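Local atomic coordinates of free methionine-R-sulfoxide reductase (Saccharomyces cerevisiae, PDB entry 1F5M), a protein that reduces the R-enantiomer of free methionine sulfoxide to methionine in a thioredoxin-dependent reaction and helps protect yeast cells against oxidative stress. Residues L19-I24 with D159-E164; I64-F69 with G83-K88; K98-T103 with P120-C125. All coordinates share one frame; numbering follows the deposited sequence.

Contact 1: L19-I24 with D159-E164; sequences LNKEEI and DHVDKE
Lys21 reaches from the first turn of helix 21-36 straight to the first turn of helix 160-176, and its ammonium group lands on the carboxylate of Asp162. With CG anti to the backbone N (chi1 -172°) and every later torsion extended, the lysine spends its full length on bridging the gap; the nearest CA atoms of the two segments, those of Glu22 and Val161, are still 8.8 Å apart. The two charged side chains cross at about a right angle. Lys21 NZ meets Asp162 OD1 at 2.9 Å on the syn side, 31° out of the carboxylate plane, in a hydrogen-bonded salt bridge. The same OD1 also binds the hydroxyl of Tyr57 on helix 42-59, so this buried oxygen is gripped twice. Asp159 stands farther off, its OD1 4.1 Å from Lys21 NZ, and a water mediates: it accepts from NZ and donates to OD1. Beside the charges, Val161 points its CG1 tip to tip at the lysine, 3.9 Å from Lys21 CE, while the bent side chain of Glu22 passes at an angle and brings OE2 to 4.0 Å from Val161 CG1. Both aspartates are fixed by their own helix start. Asp159 OD2 accepts from Val161 N at 2.8 Å and weakly from Asp162 N; in return Asp162 OD2 accepts from Asp159 N at 2.9 Å. Lys21 therefore ties the N-terminal helix, at the protein surface, to the carboxylates of a capping box that opens the C-terminal helix of the GAF domain.

Contact 2: I64-F69 with G83-K88; sequences INWAGF and GPFQGK
Trp66 lies against Phe85 across a beta hairpin of the antiparallel GAF-domain sheet, strands 66-69 and 83-85 running at 156° to each other. Phe85 CB sits over one face of the indole, 3.7 Å from the centroid of its six-membered ring, a CH-pi contact. The phenyl ring follows nearly parallel to the five-membered ring, planes at 17°, but slid aside with little overlap. Phe85 CG lies between its backbone N and carbonyl carbon (chi1 70°), which swings the phenyl ring along the indole toward NE1. At the indole edge Trp66 NE1 gives a weak, bent bond to Lys88 O at 2.9 Å. Replacing the indole of Trp66 by the methyl of an alanine would probably leave Phe85 CB without the ring face it packs on and Lys88 O without this weak donor. The backbones set the distance: Ala67 and Gln86 form a hydrogen-bonded pair, Gln86 N giving a nearly straight bond to Ala67 O at 2.7 Å. Gly68 faces Phe85 in a non-hydrogen-bonded pair with CA atoms only 3.8 Å apart, where any CB on the glycine would collide with Phe85 CB. Farther out, Asn65 and Trp66 both face Asp151 of strand 144-152 in a classic beta bulge, and Phe69 leans on Leu46 of helix 42-59. The second subunit also reaches this hairpin, Ser51 of that chain bonding to Gly87 O. Beyond the pair of Gly68 and Phe85, Phe69 N gives its hydrogen to Pro84 O, which also lies at the edge of the Phe69 ring, in its plane, 3.4 Å from Phe69 CD1.

Contact 3: K98-T103 with P120-C125; sequences KGVCGT and PGHIAC
Gly99 and His122 bring the two backbones together, their CA atoms 4.3 Å apart, where the start of helix 99-107 passes the loop 120-125 without a direct hydrogen bond. Gly99 has positive phi (73°), a conformation that favours glycine, and a CB there would clash with Ile123 CG1; its CA instead makes a CA-H...O contact of 3.3 Å with Gly121 O. Two waters join the segments. One accepts from Gly99 N and donates to Pro120 O; the other accepts from Val100 N and Ile123 N and is 2.9 Å from His122 ND1. With CG1 anti to the carbonyl carbon and an extended chi2 (175°), Ile123 rests its CD1 on Lys98, 4.0 Å from Lys98 CB in an apolar contact and 3.7 Å from Lys98 O. Val100 CG2 approaches the His122 imidazole obliquely, 4.4 Å from ND1. Within the helix, Gly99 O takes both Thr103 N and Thr103 OG1, the hydroxyl from above the carbonyl plane. Val100 also packs on strands 111-113 and 131-138 and Cys101 on strand 144-152, setting the helix start against the sheet, while the loop runs on to Cys125, disulfide-bonded to Cys91.

Overall arrangement
The three contacts spread across one GAF fold, an antiparallel sheet with helices. Contact 1 holds the N-terminal helix 21-36 to the C-terminal helix 160-176, so along the chain it encloses both others; contact 2 then closes before contact 3 begins. Centres of contacts 1 and 2 lie about 19 Å apart, those of contacts 1 and 3 about 25 Å, and those of contacts 2 and 3 about 16 Å; no two touch. Helix 42-59 links the first two, meeting Asp162 as well as the hairpin. Strand 144-152 links contacts 2 and 3. Contact 1 thus brings the two ends of the fold together on its helical side, whereas contacts 2 and 3 both touch the second subunit.

Contact 1: L19-I24 with D159-E164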
loop_
_atom_site.group_PDB
_atom_site.type_symbol
_atom_site.label_atom_id
_atom_site.label_comp_id
_atom_site.label_asym_id
_atom_site.label_seq_id
_atom_site.Cartn_x
_atom_site.Cartn_y
_atom_site.Cartn_z
ATOM N N LEU B 19 6.875 16.667 -17.602
ATOM C CA LEU B 19 6.345 15.806 -18.660
ATOM C C LEU B 19 4.862 16.168 -18.685
ATOM O O LEU B 19 4.309 16.550 -17.642
ATOM C CB LEU B 19 6.464 14.337 -18.286
ATOM C CG LEU B 19 7.852 13.764 -17.989
ATOM C CD1 LEU B 19 7.687 12.317 -17.527
ATOM C CD2 LEU B 19 8.729 13.865 -19.247
ATOM N N ASN B 20 4.224 16.076 -19.853
ATOM C CA ASN B 20 2.797 16.379 -19.945
ATOM C C ASN B 20 1.995 15.142 -19.537
ATOM O O ASN B 20 2.505 14.028 -19.581
ATOM C CB ASN B 20 2.438 16.786 -21.367
ATOM C CG ASN B 20 2.822 15.731 -22.402
ATOM O OD1 ASN B 20 3.488 16.047 -23.391
ATOM N ND2 ASN B 20 2.397 14.488 -22.192
ATOM N N LYS B 21 0.737 15.339 -19.162
ATOM C CA LYS B 21 -0.105 14.251 -18.703
ATOM C C LYS B 21 -0.137 12.973 -19.577
ATOM O O LYS B 21 -0.070 11.860 -19.046
ATOM C CB LYS B 21 -1.528 14.782 -18.455
ATOM C CG LYS B 21 -2.464 13.776 -17.776
ATOM C CD LYS B 21 -3.736 14.452 -17.343
ATOM C CE LYS B 21 -4.611 13.521 -16.524
ATOM N NZ LYS B 21 -5.809 14.256 -15.991
ATOM N N GLU B 22 -0.228 13.107 -20.902
ATOM C CA GLU B 22 -0.244 11.905 -21.731
ATOM C C GLU B 22 1.037 11.103 -21.552
ATOM O O GLU B 22 0.995 9.880 -21.472
ATOM C CB GLU B 22 -0.452 12.255 -23.215
ATOM C CG GLU B 22 -1.685 13.177 -23.471
ATOM C CD GLU B 22 -2.971 12.754 -22.706
ATOM O OE1 GLU B 22 -3.516 11.665 -23.026
ATOM O OE2 GLU B 22 -3.436 13.517 -21.799
ATOM N N GLU B 23 2.175 11.786 -21.487
ATOM C CA GLU B 23 3.471 11.097 -21.311
ATOM C C GLU B 23 3.523 10.340 -19.987
ATOM O O GLU B 23 3.963 9.187 -19.924
ATOM C CB GLU B 23 4.643 12.089 -21.286
ATOM C CG GLU B 23 4.953 12.803 -22.576
ATOM C CD GLU B 23 6.251 13.605 -22.478
ATOM O OE1 GLU B 23 6.335 14.515 -21.612
ATOM O OE2 GLU B 23 7.194 13.322 -23.266
ATOM N N ILE B 24 3.114 11.029 -18.919
ATOM C CA ILE B 24 3.120 10.467 -17.582
ATOM C C ILE B 24 2.237 9.220 -17.477
ATOM O O ILE B 24 2.626 8.204 -16.917
ATOM C CB ILE B 24 2.664 11.540 -16.562
ATOM C CG1 ILE B 24 3.703 12.662 -16.518
ATOM C CG2 ILE B 24 2.451 10.923 -15.190
ATOM C CD1 ILE B 24 3.364 13.753 -15.534
ATOM N N ASP B 159 -11.288 13.734 -14.750
ATOM C CA ASP B 159 -12.057 13.882 -15.984
ATOM C C ASP B 159 -11.962 12.585 -16.802
ATOM O O ASP B 159 -11.342 11.601 -16.357
ATOM C CB ASP B 159 -11.529 15.076 -16.778
ATOM C CG ASP B 159 -10.077 14.912 -17.184
ATOM O OD1 ASP B 159 -9.329 15.919 -17.202
ATOM O OD2 ASP B 159 -9.689 13.790 -17.510
ATOM N N HIS B 160 -12.540 12.563 -17.989
ATOM C CA HIS B 160 -12.518 11.324 -18.767
ATOM C C HIS B 160 -11.178 10.839 -19.340
ATOM O O HIS B 160 -11.117 9.728 -19.865
ATOM C CB HIS B 160 -13.590 11.368 -19.852
ATOM C CG HIS B 160 -14.967 11.206 -19.299
ATOM N ND1 HIS B 160 -15.616 12.214 -18.627
ATOM C CD2 HIS B 160 -15.762 10.114 -19.202
ATOM C CE1 HIS B 160 -16.753 11.751 -18.132
ATOM N NE2 HIS B 160 -16.862 10.478 -18.467
ATOM N N VAL B 161 -10.128 11.662 -19.282
ATOM C CA VAL B 161 -8.812 11.203 -19.714
ATOM C C VAL B 161 -8.323 10.270 -18.585
ATOM O O VAL B 161 -7.642 9.291 -18.837
ATOM C CB VAL B 161 -7.785 12.370 -19.835
ATOM C CG1 VAL B 161 -6.328 11.844 -19.539
ATOM C CG2 VAL B 161 -7.847 12.966 -21.238
ATOM N N ASP B 162 -8.668 10.589 -17.340
ATOM C CA ASP B 162 -8.276 9.751 -16.206
ATOM C C ASP B 162 -8.983 8.400 -16.340
ATOM O O ASP B 162 -8.393 7.345 -16.098
ATOM C CB ASP B 162 -8.703 10.420 -14.904
ATOM C CG ASP B 162 -7.982 11.725 -14.683
ATOM O OD1 ASP B 162 -6.758 11.715 -14.909
ATOM O OD2 ASP B 162 -8.627 12.724 -14.298
ATOM N N LYS B 163 -10.252 8.442 -16.713
ATOM C CA LYS B 163 -11.039 7.226 -16.895
ATOM C C LYS B 163 -10.460 6.365 -18.002
ATOM O O LYS B 163 -10.432 5.116 -17.907
ATOM C CB LYS B 163 -12.486 7.572 -17.291
ATOM C CG LYS B 163 -13.294 6.287 -17.729
ATOM C CD LYS B 163 -14.704 6.628 -18.257
ATOM C CE LYS B 163 -15.346 5.407 -18.925
ATOM N NZ LYS B 163 -16.719 5.771 -19.345
ATOM N N GLU B 164 -10.056 7.029 -19.089
ATOM C CA GLU B 164 -9.543 6.319 -20.234
ATOM C C GLU B 164 -8.267 5.585 -19.838
ATOM O O GLU B 164 -8.148 4.380 -20.117
ATOM C CB GLU B 164 -9.256 7.273 -21.399
ATOM C CG GLU B 164 -8.844 6.555 -22.662
ATOM C CD GLU B 164 -8.837 7.455 -23.884
ATOM O OE1 GLU B 164 -9.339 6.986 -24.911
ATOM O OE2 GLU B 164 -8.345 8.622 -23.829
HETATM O O HOH W 1 -6.978 15.543 -17.864
#

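Contact 2: I64-F69 with G83-K88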
loop_
_atom_site.group_PDB
_atom_site.type_symbol
_atom_site.label_atom_id
_atom_site.label_comp_id
_atom_site.label_asym_id
_atom_site.label_seq_id
_atom_site.Cartn_x
_atom_site.Cartn_y
_atom_site.Cartn_z
ATOM N N ILE B 64 -4.132 14.751 -4.685
ATOM C CA ILE B 64 -4.774 13.523 -4.236
ATOM C C ILE B 64 -4.361 13.155 -2.799
ATOM O O ILE B 64 -3.307 13.581 -2.325
ATOM C CB ILE B 64 -4.456 12.326 -5.178
ATOM C CG1 ILE B 64 -2.945 12.047 -5.168
ATOM C CG2 ILE B 64 -4.942 12.647 -6.605
ATOM C CD1 ILE B 64 -2.613 10.671 -5.575
ATOM N N ASN B 65 -5.228 12.407 -2.117
ATOM C CA ASN B 65 -5.013 11.935 -0.760
ATOM C C ASN B 65 -5.188 10.424 -0.672
ATOM O O ASN B 65 -4.973 9.838 0.380
ATOM C CB ASN B 65 -5.928 12.620 0.278
ATOM C CG ASN B 65 -7.402 12.647 -0.110
ATOM O OD1 ASN B 65 -7.768 13.117 -1.177
ATOM N ND2 ASN B 65 -8.258 12.192 0.797
ATOM N N TRP B 66 -5.538 9.782 -1.774
ATOM C CA TRP B 66 -5.654 8.332 -1.694
ATOM C C TRP B 66 -5.613 7.748 -3.063
ATOM O O TRP B 66 -6.223 8.307 -4.004
ATOM C CB TRP B 66 -6.951 7.945 -1.037
ATOM C CG TRP B 66 -6.921 6.666 -0.313
ATOM C CD1 TRP B 66 -6.548 6.488 0.995
ATOM C CD2 TRP B 66 -7.338 5.379 -0.789
ATOM N NE1 TRP B 66 -6.719 5.188 1.361
ATOM C CE2 TRP B 66 -7.199 4.474 0.300
ATOM C CE3 TRP B 66 -7.819 4.901 -2.006
ATOM C CZ2 TRP B 66 -7.523 3.124 0.206
ATOM C CZ3 TRP B 66 -8.157 3.540 -2.105
ATOM C CH2 TRP B 66 -8.005 2.670 -0.995
ATOM N N ALA B 67 -4.862 6.651 -3.217
ATOM C CA ALA B 67 -4.820 5.970 -4.503
ATOM C C ALA B 67 -4.643 4.539 -4.167
ATOM O O ALA B 67 -3.602 4.141 -3.574
ATOM C CB ALA B 67 -3.661 6.491 -5.404
ATOM N N GLY B 68 -5.621 3.732 -4.554
ATOM C CA GLY B 68 -5.528 2.335 -4.197
ATOM C C GLY B 68 -6.582 1.442 -4.752
ATOM O O GLY B 68 -7.276 1.786 -5.730
ATOM N N PHE B 69 -6.737 0.289 -4.114
ATOM C CA PHE B 69 -7.671 -0.735 -4.582
ATOM C C PHE B 69 -8.553 -1.431 -3.538
ATOM O O PHE B 69 -8.196 -1.499 -2.342
ATOM C CB PHE B 69 -6.926 -1.890 -5.273
ATOM C CG PHE B 69 -6.002 -1.466 -6.395
ATOM C CD1 PHE B 69 -4.731 -0.923 -6.116
ATOM C CD2 PHE B 69 -6.449 -1.519 -7.723
ATOM C CE1 PHE B 69 -3.926 -0.420 -7.153
ATOM C CE2 PHE B 69 -5.633 -1.010 -8.771
ATOM C CZ PHE B 69 -4.384 -0.461 -8.477
ATOM N N GLY B 83 -7.775 -3.400 -0.338
ATOM C CA GLY B 83 -6.534 -3.928 -0.892
ATOM C C GLY B 83 -5.452 -2.864 -0.742
ATOM O O GLY B 83 -5.653 -1.891 0.004
ATOM N N PRO B 84 -4.290 -3.006 -1.415
ATOM C CA PRO B 84 -3.169 -2.048 -1.350
ATOM C C PRO B 84 -3.497 -0.628 -1.763
ATOM O O PRO B 84 -4.247 -0.376 -2.756
ATOM C CB PRO B 84 -2.111 -2.667 -2.275
ATOM C CG PRO B 84 -2.402 -4.145 -2.205
ATOM C CD PRO B 84 -3.942 -4.166 -2.242
ATOM N N PHE B 85 -2.924 0.318 -1.027
ATOM C CA PHE B 85 -3.177 1.708 -1.327
ATOM C C PHE B 85 -2.087 2.625 -0.815
ATOM O O PHE B 85 -1.284 2.242 0.046
ATOM C CB PHE B 85 -4.509 2.156 -0.684
ATOM C CG PHE B 85 -4.469 2.243 0.848
ATOM C CD1 PHE B 85 -4.004 3.399 1.492
ATOM C CD2 PHE B 85 -4.853 1.148 1.624
ATOM C CE1 PHE B 85 -3.916 3.460 2.923
ATOM C CE2 PHE B 85 -4.782 1.184 3.040
ATOM C CZ PHE B 85 -4.311 2.350 3.692
ATOM N N GLN B 86 -2.043 3.820 -1.366
ATOM C CA GLN B 86 -1.145 4.881 -0.876
ATOM C C GLN B 86 -2.101 5.919 -0.283
ATOM O O GLN B 86 -3.123 6.301 -0.893
ATOM C CB GLN B 86 -0.312 5.553 -1.990
ATOM C CG GLN B 86 0.522 4.633 -2.823
ATOM C CD GLN B 86 1.649 3.981 -2.022
ATOM O OE1 GLN B 86 1.874 2.775 -2.152
ATOM N NE2 GLN B 86 2.363 4.759 -1.225
ATOM N N GLY B 87 -1.788 6.409 0.902
ATOM C CA GLY B 87 -2.666 7.408 1.520
ATOM C C GLY B 87 -2.980 7.116 2.985
ATOM O O GLY B 87 -2.257 6.364 3.638
ATOM N N LYS B 88 -4.050 7.708 3.521
ATOM C CA LYS B 88 -4.389 7.479 4.911
ATOM C C LYS B 88 -5.279 6.267 5.073
ATOM O O LYS B 88 -5.884 5.840 4.113
ATOM C CB LYS B 88 -5.066 8.713 5.491
ATOM C CG LYS B 88 -4.166 9.916 5.446
ATOM C CD LYS B 88 -4.930 11.118 5.925
ATOM C CE LYS B 88 -3.977 12.312 6.102
ATOM N NZ LYS B 88 -4.770 13.510 6.474
HETATM O O HOH W 2 -6.608 9.413 2.595
#

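Contact 3: K98-T103 with P120-C125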
loop_
_atom_site.group_PDB
_atom_site.type_symbol
_atom_site.label_atom_id
_atom_site.label_comp_id
_atom_site.label_asym_id
_atom_site.label_seq_id
_atom_site.Cartn_x
_atom_site.Cartn_y
_atom_site.Cartn_z
ATOM N N LYS B 98 -23.198 0.315 -2.882
ATOM C CA LYS B 98 -23.091 1.365 -1.870
ATOM C C LYS B 98 -21.851 2.237 -2.001
ATOM O O LYS B 98 -20.702 1.740 -2.000
ATOM C CB LYS B 98 -23.109 0.764 -0.469
ATOM C CG LYS B 98 -24.356 -0.070 -0.129
ATOM C CD LYS B 98 -25.646 0.736 -0.360
ATOM C CE LYS B 98 -26.893 -0.032 0.101
ATOM N NZ LYS B 98 -26.802 -0.388 1.548
ATOM N N GLY B 99 -22.087 3.534 -2.041
ATOM C CA GLY B 99 -21.010 4.504 -2.156
ATOM C C GLY B 99 -20.412 4.497 -3.546
ATOM O O GLY B 99 -20.763 3.659 -4.371
ATOM N N VAL B 100 -19.474 5.390 -3.798
ATOM C CA VAL B 100 -18.855 5.455 -5.099
ATOM C C VAL B 100 -18.191 4.143 -5.478
ATOM O O VAL B 100 -18.431 3.638 -6.579
ATOM C CB VAL B 100 -17.835 6.602 -5.200
ATOM C CG1 VAL B 100 -17.290 6.643 -6.648
ATOM C CG2 VAL B 100 -18.501 7.941 -4.828
ATOM N N CYS B 101 -17.355 3.583 -4.594
ATOM C CA CYS B 101 -16.715 2.318 -4.892
ATOM C C CYS B 101 -17.722 1.184 -5.110
ATOM O O CYS B 101 -17.600 0.416 -6.068
ATOM C CB CYS B 101 -15.766 1.878 -3.732
ATOM S SG CYS B 101 -14.164 2.700 -3.672
ATOM N N GLY B 102 -18.699 1.074 -4.209
ATOM C CA GLY B 102 -19.689 0.009 -4.319
ATOM C C GLY B 102 -20.560 0.177 -5.563
ATOM O O GLY B 102 -21.028 -0.803 -6.151
ATOM N N THR B 103 -20.766 1.405 -6.004
ATOM C CA THR B 103 -21.591 1.571 -7.206
ATOM C C THR B 103 -20.769 1.291 -8.481
ATOM O O THR B 103 -21.297 0.771 -9.495
ATOM C CB THR B 103 -22.222 2.925 -7.180
ATOM O OG1 THR B 103 -22.917 3.051 -5.935
ATOM C CG2 THR B 103 -23.219 3.104 -8.324
ATOM N N PRO B 120 -25.214 10.745 -3.346
ATOM C CA PRO B 120 -25.993 9.982 -2.358
ATOM C C PRO B 120 -25.401 8.648 -1.943
ATOM O O PRO B 120 -25.068 7.801 -2.786
ATOM C CB PRO B 120 -27.382 9.847 -2.996
ATOM C CG PRO B 120 -27.215 10.343 -4.451
ATOM C CD PRO B 120 -26.067 11.299 -4.422
ATOM N N GLY B 121 -25.281 8.460 -0.630
ATOM C CA GLY B 121 -24.746 7.209 -0.118
ATOM C C GLY B 121 -23.232 7.141 -0.076
ATOM O O GLY B 121 -22.676 6.067 0.158
ATOM N N HIS B 122 -22.557 8.280 -0.254
ATOM C CA HIS B 122 -21.098 8.349 -0.200
ATOM C C HIS B 122 -20.594 7.725 1.114
ATOM O O HIS B 122 -21.179 7.926 2.161
ATOM C CB HIS B 122 -20.681 9.827 -0.284
ATOM C CG HIS B 122 -19.224 10.081 -0.038
ATOM N ND1 HIS B 122 -18.219 9.356 -0.647
ATOM C CD2 HIS B 122 -18.602 11.020 0.717
ATOM C CE1 HIS B 122 -17.044 9.836 -0.277
ATOM N NE2 HIS B 122 -17.248 10.845 0.551
ATOM N N ILE B 123 -19.500 6.974 1.050
ATOM C CA ILE B 123 -18.915 6.326 2.241
ATOM C C ILE B 123 -17.552 6.962 2.312
ATOM O O ILE B 123 -16.690 6.642 1.492
ATOM C CB ILE B 123 -18.798 4.762 2.024
ATOM C CG1 ILE B 123 -20.208 4.198 1.862
ATOM C CG2 ILE B 123 -18.022 4.118 3.183
ATOM C CD1 ILE B 123 -20.280 2.723 1.522
ATOM N N ALA B 124 -17.392 7.937 3.215
ATOM C CA ALA B 124 -16.134 8.634 3.372
ATOM C C ALA B 124 -15.157 7.889 4.291
ATOM O O ALA B 124 -15.479 7.620 5.459
ATOM C CB ALA B 124 -16.390 10.041 3.944
ATOM N N CYS B 125 -13.982 7.558 3.773
ATOM C CA CYS B 125 -12.931 6.919 4.605
ATOM C C CYS B 125 -12.087 8.111 5.128
ATOM O O CYS B 125 -11.566 8.113 6.251
ATOM C CB CYS B 125 -12.095 5.935 3.768
ATOM S SG CYS B 125 -13.146 4.641 3.008
HETATM O O HOH W 3 -24.666 4.901 -2.764
HETATM O O HOH W 4 -18.326 6.599 -1.551
#